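Long-range contact in protein translation elongation factor 1A (PDB 3WND), which probably works in translation as an elongation factor of the SelB/EF-Tu/aIF2 gamma kind, which in its GTP-bound form binds cysteinyl-tRNA(Cys): residues Leu81-Pro92 with Leu110-Arg121. Sequence-based numbering, arbitrary orientation.
Sequences LNISDIAVLCIP and LGFKHGIIALTR
Leu110 lays its CD1 methyl against CD1 of Leu81, 3.7 Å away, joining the C-terminal end of helix 98-109 to that of helix 74-83. A Schellman motif at Gly111 then turns the chain back toward the sheet and brings in Phe112. With CG anti to the backbone N (chi1 -157°), the Phe112 ring lies against the backbone that links helix 74-83 to strand 86-91: CE1 lies 3.5 Å from Leu81 O, which meets the ring edge near its plane, and also touches Leu81 CD2, while CE2 packs 3.8 Å from Ala87 CB. An alanine in place of Phe112 would probably open a gap between the end of helix 74-83 and Ala87, stripping Leu81 CD2 of its aromatic neighbour. His114 sets CB 3.4 Å from Asp85 O, while its NE2 bonds to Glu184. From the His114 carbonyl onward a parallel ladder forms, beginning with Ala87 N donating to His114 O. Gly115 CA sits 3.0 Å from Ala87 O, which gives little space for a CB. Ile116 N then donates to Ala87 O, and Leu89 N binds Ile116 O at 2.9 Å. Ile117 CG2 meets Ile91 CD1 on one face of the sheet; on the other, Ala118 CB meets Val88 CG1 at 3.7 Å. Ala118 N binds Leu89 O, and Ile91 N binds Ala118 O. A water donates to both Ile91 O and Thr120 O just beyond. Thr120 packs CG2 against Cys90 CB, 3.9 Å away, and its OG1 bonds to the backbone O of Ser32, a residue of the site that holds GDP in another structure of this protein but not here. The pair forms a beta-alpha-beta crossover through helix 98-109 in the nucleotide-binding domain. Strand 86-91 lies between strands 21-28 and 115-119; helix 167-187 covers Ile86 and Ile116, and helix 127-140 covers Ile91 and Leu119.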
loop_
_atom_site.group_PDB
_atom_site.type_symbol
_atom_site.label_atom_id
_atom_site.label_comp_id
_atom_site.label_asym_id
_atom_site.label_seq_id
_atom_site.Cartn_x
_atom_site.Cartn_y
_atom_site.Cartn_z
ATOM N N LEU A 81 -0.190 -2.086 0.308
ATOM C CA LEU A 81 0.414 -1.042 1.134
ATOM C C LEU A 81 0.348 0.356 0.521
ATOM O O LEU A 81 0.098 1.306 1.227
ATOM C CB LEU A 81 1.843 -1.360 1.571
ATOM C CG LEU A 81 1.913 -2.560 2.576
ATOM C CD1 LEU A 81 3.309 -2.989 2.915
ATOM C CD2 LEU A 81 1.088 -2.300 3.910
ATOM N N ASN A 82 0.686 0.490 -0.756
ATOM C CA ASN A 82 0.721 1.814 -1.354
ATOM C C ASN A 82 -0.633 2.385 -1.720
ATOM O O ASN A 82 -0.675 3.525 -2.186
ATOM C CB ASN A 82 1.669 1.781 -2.624
ATOM C CG ASN A 82 3.213 1.946 -2.231
ATOM O OD1 ASN A 82 3.528 2.366 -1.089
ATOM N ND2 ASN A 82 4.157 1.697 -3.203
ATOM N N ILE A 83 -1.726 1.636 -1.492
ATOM C CA ILE A 83 -3.091 2.239 -1.571
ATOM C C ILE A 83 -3.715 2.461 -0.228
ATOM O O ILE A 83 -4.782 3.015 -0.138
ATOM C CB ILE A 83 -4.034 1.390 -2.510
ATOM C CG1 ILE A 83 -4.462 0.117 -1.871
ATOM C CG2 ILE A 83 -3.447 1.289 -3.920
ATOM C CD1 ILE A 83 -5.334 -0.728 -2.868
ATOM N N SER A 84 -3.018 2.006 0.822
ATOM C CA SER A 84 -3.564 2.098 2.150
ATOM C C SER A 84 -2.852 3.110 3.013
ATOM O O SER A 84 -1.685 3.498 2.744
ATOM C CB SER A 84 -3.517 0.706 2.807
ATOM O OG SER A 84 -4.290 -0.210 2.053
ATOM N N ASP A 85 -3.504 3.523 4.109
ATOM C CA ASP A 85 -2.829 4.406 5.061
ATOM C C ASP A 85 -2.548 3.745 6.390
ATOM O O ASP A 85 -1.778 4.311 7.173
ATOM C CB ASP A 85 -3.671 5.696 5.303
ATOM C CG ASP A 85 -3.634 6.625 4.055
ATOM O OD1 ASP A 85 -2.543 6.876 3.471
ATOM O OD2 ASP A 85 -4.684 7.069 3.698
ATOM N N ILE A 86 -3.198 2.597 6.645
ATOM C CA ILE A 86 -3.033 1.899 7.932
ATOM C C ILE A 86 -2.711 0.454 7.579
ATOM O O ILE A 86 -3.351 -0.077 6.676
ATOM C CB ILE A 86 -4.384 1.858 8.698
ATOM C CG1 ILE A 86 -4.828 3.295 9.063
ATOM C CG2 ILE A 86 -4.225 1.034 9.991
ATOM C CD1 ILE A 86 -6.251 3.410 9.651
ATOM N N ALA A 87 -1.736 -0.134 8.307
ATOM C CA ALA A 87 -1.374 -1.554 8.051
ATOM C C ALA A 87 -1.755 -2.348 9.251
ATOM O O ALA A 87 -1.436 -1.943 10.359
ATOM C CB ALA A 87 0.142 -1.745 7.756
ATOM N N VAL A 88 -2.447 -3.459 9.032
ATOM C CA VAL A 88 -2.680 -4.413 10.141
ATOM C C VAL A 88 -1.878 -5.671 9.800
ATOM O O VAL A 88 -2.146 -6.332 8.772
ATOM C CB VAL A 88 -4.157 -4.804 10.219
ATOM C CG1 VAL A 88 -4.331 -5.946 11.274
ATOM C CG2 VAL A 88 -4.956 -3.541 10.606
ATOM N N LEU A 89 -0.817 -5.912 10.591
ATOM C CA LEU A 89 0.106 -7.054 10.364
ATOM C C LEU A 89 -0.380 -8.197 11.217
ATOM O O LEU A 89 -0.434 -8.046 12.463
ATOM C CB LEU A 89 1.549 -6.653 10.660
ATOM C CG LEU A 89 2.531 -7.794 10.726
ATOM C CD1 LEU A 89 2.597 -8.520 9.321
ATOM C CD2 LEU A 89 3.897 -7.237 11.161
ATOM N N CYS A 90 -0.787 -9.256 10.569
ATOM C CA CYS A 90 -1.383 -10.412 11.313
ATOM C C CYS A 90 -0.259 -11.402 11.634
ATOM O O CYS A 90 0.433 -11.846 10.775
ATOM C CB CYS A 90 -2.405 -11.093 10.392
ATOM S SG CYS A 90 -3.821 -10.070 10.078
ATOM N N ILE A 91 -0.083 -11.660 12.932
ATOM C CA ILE A 91 0.918 -12.640 13.359
ATOM C C ILE A 91 0.164 -13.691 14.198
ATOM O O ILE A 91 -0.300 -13.359 15.309
ATOM C CB ILE A 91 2.037 -11.956 14.178
ATOM C CG1 ILE A 91 2.644 -10.773 13.352
ATOM C CG2 ILE A 91 3.066 -12.992 14.577
ATOM C CD1 ILE A 91 3.686 -9.963 14.027
ATOM N N PRO A 92 0.213 -14.956 13.775
ATOM C CA PRO A 92 -0.443 -16.028 14.543
ATOM C C PRO A 92 0.488 -16.550 15.688
ATOM O O PRO A 92 1.648 -16.157 15.757
ATOM C CB PRO A 92 -0.642 -17.100 13.472
ATOM C CG PRO A 92 0.642 -16.973 12.597
ATOM C CD PRO A 92 0.809 -15.459 12.485
ATOM N N LEU A 110 9.396 1.083 3.810
ATOM C CA LEU A 110 8.371 2.032 3.305
ATOM C C LEU A 110 8.195 3.252 4.188
ATOM O O LEU A 110 7.489 4.185 3.863
ATOM C CB LEU A 110 7.053 1.288 3.087
ATOM C CG LEU A 110 7.043 0.395 1.819
ATOM C CD1 LEU A 110 5.894 -0.603 1.842
ATOM C CD2 LEU A 110 6.872 1.352 0.634
ATOM N N GLY A 111 8.751 3.187 5.385
ATOM C CA GLY A 111 8.451 4.305 6.393
ATOM C C GLY A 111 6.984 4.339 6.718
ATOM O O GLY A 111 6.449 5.405 6.935
ATOM N N PHE A 112 6.371 3.156 6.871
ATOM C CA PHE A 112 4.946 3.088 6.938
ATOM C C PHE A 112 4.620 3.481 8.354
ATOM O O PHE A 112 4.883 2.731 9.304
ATOM C CB PHE A 112 4.450 1.666 6.641
ATOM C CG PHE A 112 3.026 1.653 6.171
ATOM C CD1 PHE A 112 2.726 1.615 4.808
ATOM C CD2 PHE A 112 1.984 1.810 7.091
ATOM C CE1 PHE A 112 1.411 1.688 4.406
ATOM C CE2 PHE A 112 0.650 1.899 6.668
ATOM C CZ PHE A 112 0.376 1.808 5.331
ATOM N N LYS A 113 3.948 4.607 8.479
ATOM C CA LYS A 113 3.795 5.173 9.832
ATOM C C LYS A 113 2.756 4.491 10.740
ATOM O O LYS A 113 3.054 4.091 11.916
ATOM C CB LYS A 113 3.811 6.729 9.859
ATOM C CG LYS A 113 5.206 7.388 9.478
ATOM C CD LYS A 113 6.270 7.183 10.603
ATOM C CE LYS A 113 7.621 7.789 10.234
ATOM N NZ LYS A 113 7.649 9.300 10.065
ATOM N N HIS A 114 1.609 4.184 10.169
ATOM C CA HIS A 114 0.431 3.952 11.009
ATOM C C HIS A 114 0.069 2.499 10.851
ATOM O O HIS A 114 -0.167 2.007 9.736
ATOM C CB HIS A 114 -0.693 4.755 10.388
ATOM C CG HIS A 114 -0.489 6.190 10.501
ATOM N ND1 HIS A 114 -0.590 6.810 11.720
ATOM C CD2 HIS A 114 -0.264 7.164 9.570
ATOM C CE1 HIS A 114 -0.392 8.125 11.579
ATOM N NE2 HIS A 114 -0.208 8.368 10.253
ATOM N N GLY A 115 0.046 1.766 11.953
ATOM C CA GLY A 115 -0.294 0.342 11.907
ATOM C C GLY A 115 -0.648 -0.213 13.283
ATOM O O GLY A 115 -0.619 0.507 14.342
ATOM N N ILE A 116 -1.014 -1.493 13.215
ATOM C CA ILE A 116 -1.464 -2.282 14.356
ATOM C C ILE A 116 -0.989 -3.713 14.064
ATOM O O ILE A 116 -0.958 -4.140 12.915
ATOM C CB ILE A 116 -3.010 -2.327 14.465
ATOM C CG1 ILE A 116 -3.534 -0.910 14.432
ATOM C CG2 ILE A 116 -3.441 -3.081 15.768
ATOM C CD1 ILE A 116 -5.092 -0.840 14.222
ATOM N N ILE A 117 -0.518 -4.389 15.131
ATOM C CA ILE A 117 -0.247 -5.812 15.066
ATOM C C ILE A 117 -1.435 -6.583 15.533
ATOM O O ILE A 117 -1.807 -6.396 16.737
ATOM C CB ILE A 117 1.071 -6.193 15.795
ATOM C CG1 ILE A 117 2.252 -5.486 15.058
ATOM C CG2 ILE A 117 1.295 -7.701 15.773
ATOM C CD1 ILE A 117 3.628 -5.663 15.690
ATOM N N ALA A 118 -2.018 -7.449 14.708
ATOM C CA ALA A 118 -3.106 -8.309 15.167
ATOM C C ALA A 118 -2.525 -9.670 15.497
ATOM O O ALA A 118 -1.978 -10.335 14.599
ATOM C CB ALA A 118 -4.148 -8.430 14.074
ATOM N N LEU A 119 -2.601 -10.063 16.762
ATOM C CA LEU A 119 -2.122 -11.339 17.197
ATOM C C LEU A 119 -3.323 -12.302 17.080
ATOM O O LEU A 119 -4.140 -12.414 17.943
ATOM C CB LEU A 119 -1.583 -11.296 18.643
ATOM C CG LEU A 119 -0.308 -10.472 18.823
ATOM C CD1 LEU A 119 0.185 -10.529 20.314
ATOM C CD2 LEU A 119 0.760 -10.850 17.795
ATOM N N THR A 120 -3.429 -12.888 15.887
ATOM C CA THR A 120 -4.658 -13.575 15.501
ATOM C C THR A 120 -4.753 -14.963 16.185
ATOM O O THR A 120 -3.811 -15.475 16.833
ATOM C CB THR A 120 -4.654 -13.792 13.962
ATOM O OG1 THR A 120 -3.397 -14.338 13.601
ATOM C CG2 THR A 120 -4.784 -12.418 13.244
ATOM N N ARG A 121 -5.894 -15.635 15.956
ATOM C CA ARG A 121 -6.059 -17.033 16.411
ATOM C C ARG A 121 -5.930 -17.109 17.902
ATOM O O ARG A 121 -5.415 -18.119 18.414
ATOM C CB ARG A 121 -5.170 -18.047 15.624
ATOM C CG ARG A 121 -5.404 -17.932 14.128
ATOM C CD ARG A 121 -4.429 -18.709 13.332
ATOM N NE ARG A 121 -4.638 -20.129 13.441
ATOM C CZ ARG A 121 -3.725 -21.032 13.035
ATOM N NH1 ARG A 121 -2.489 -20.663 12.530
ATOM N NH2 ARG A 121 -4.030 -22.325 13.168
HETATM O O HOH W 1 -1.236 -14.586 17.532
#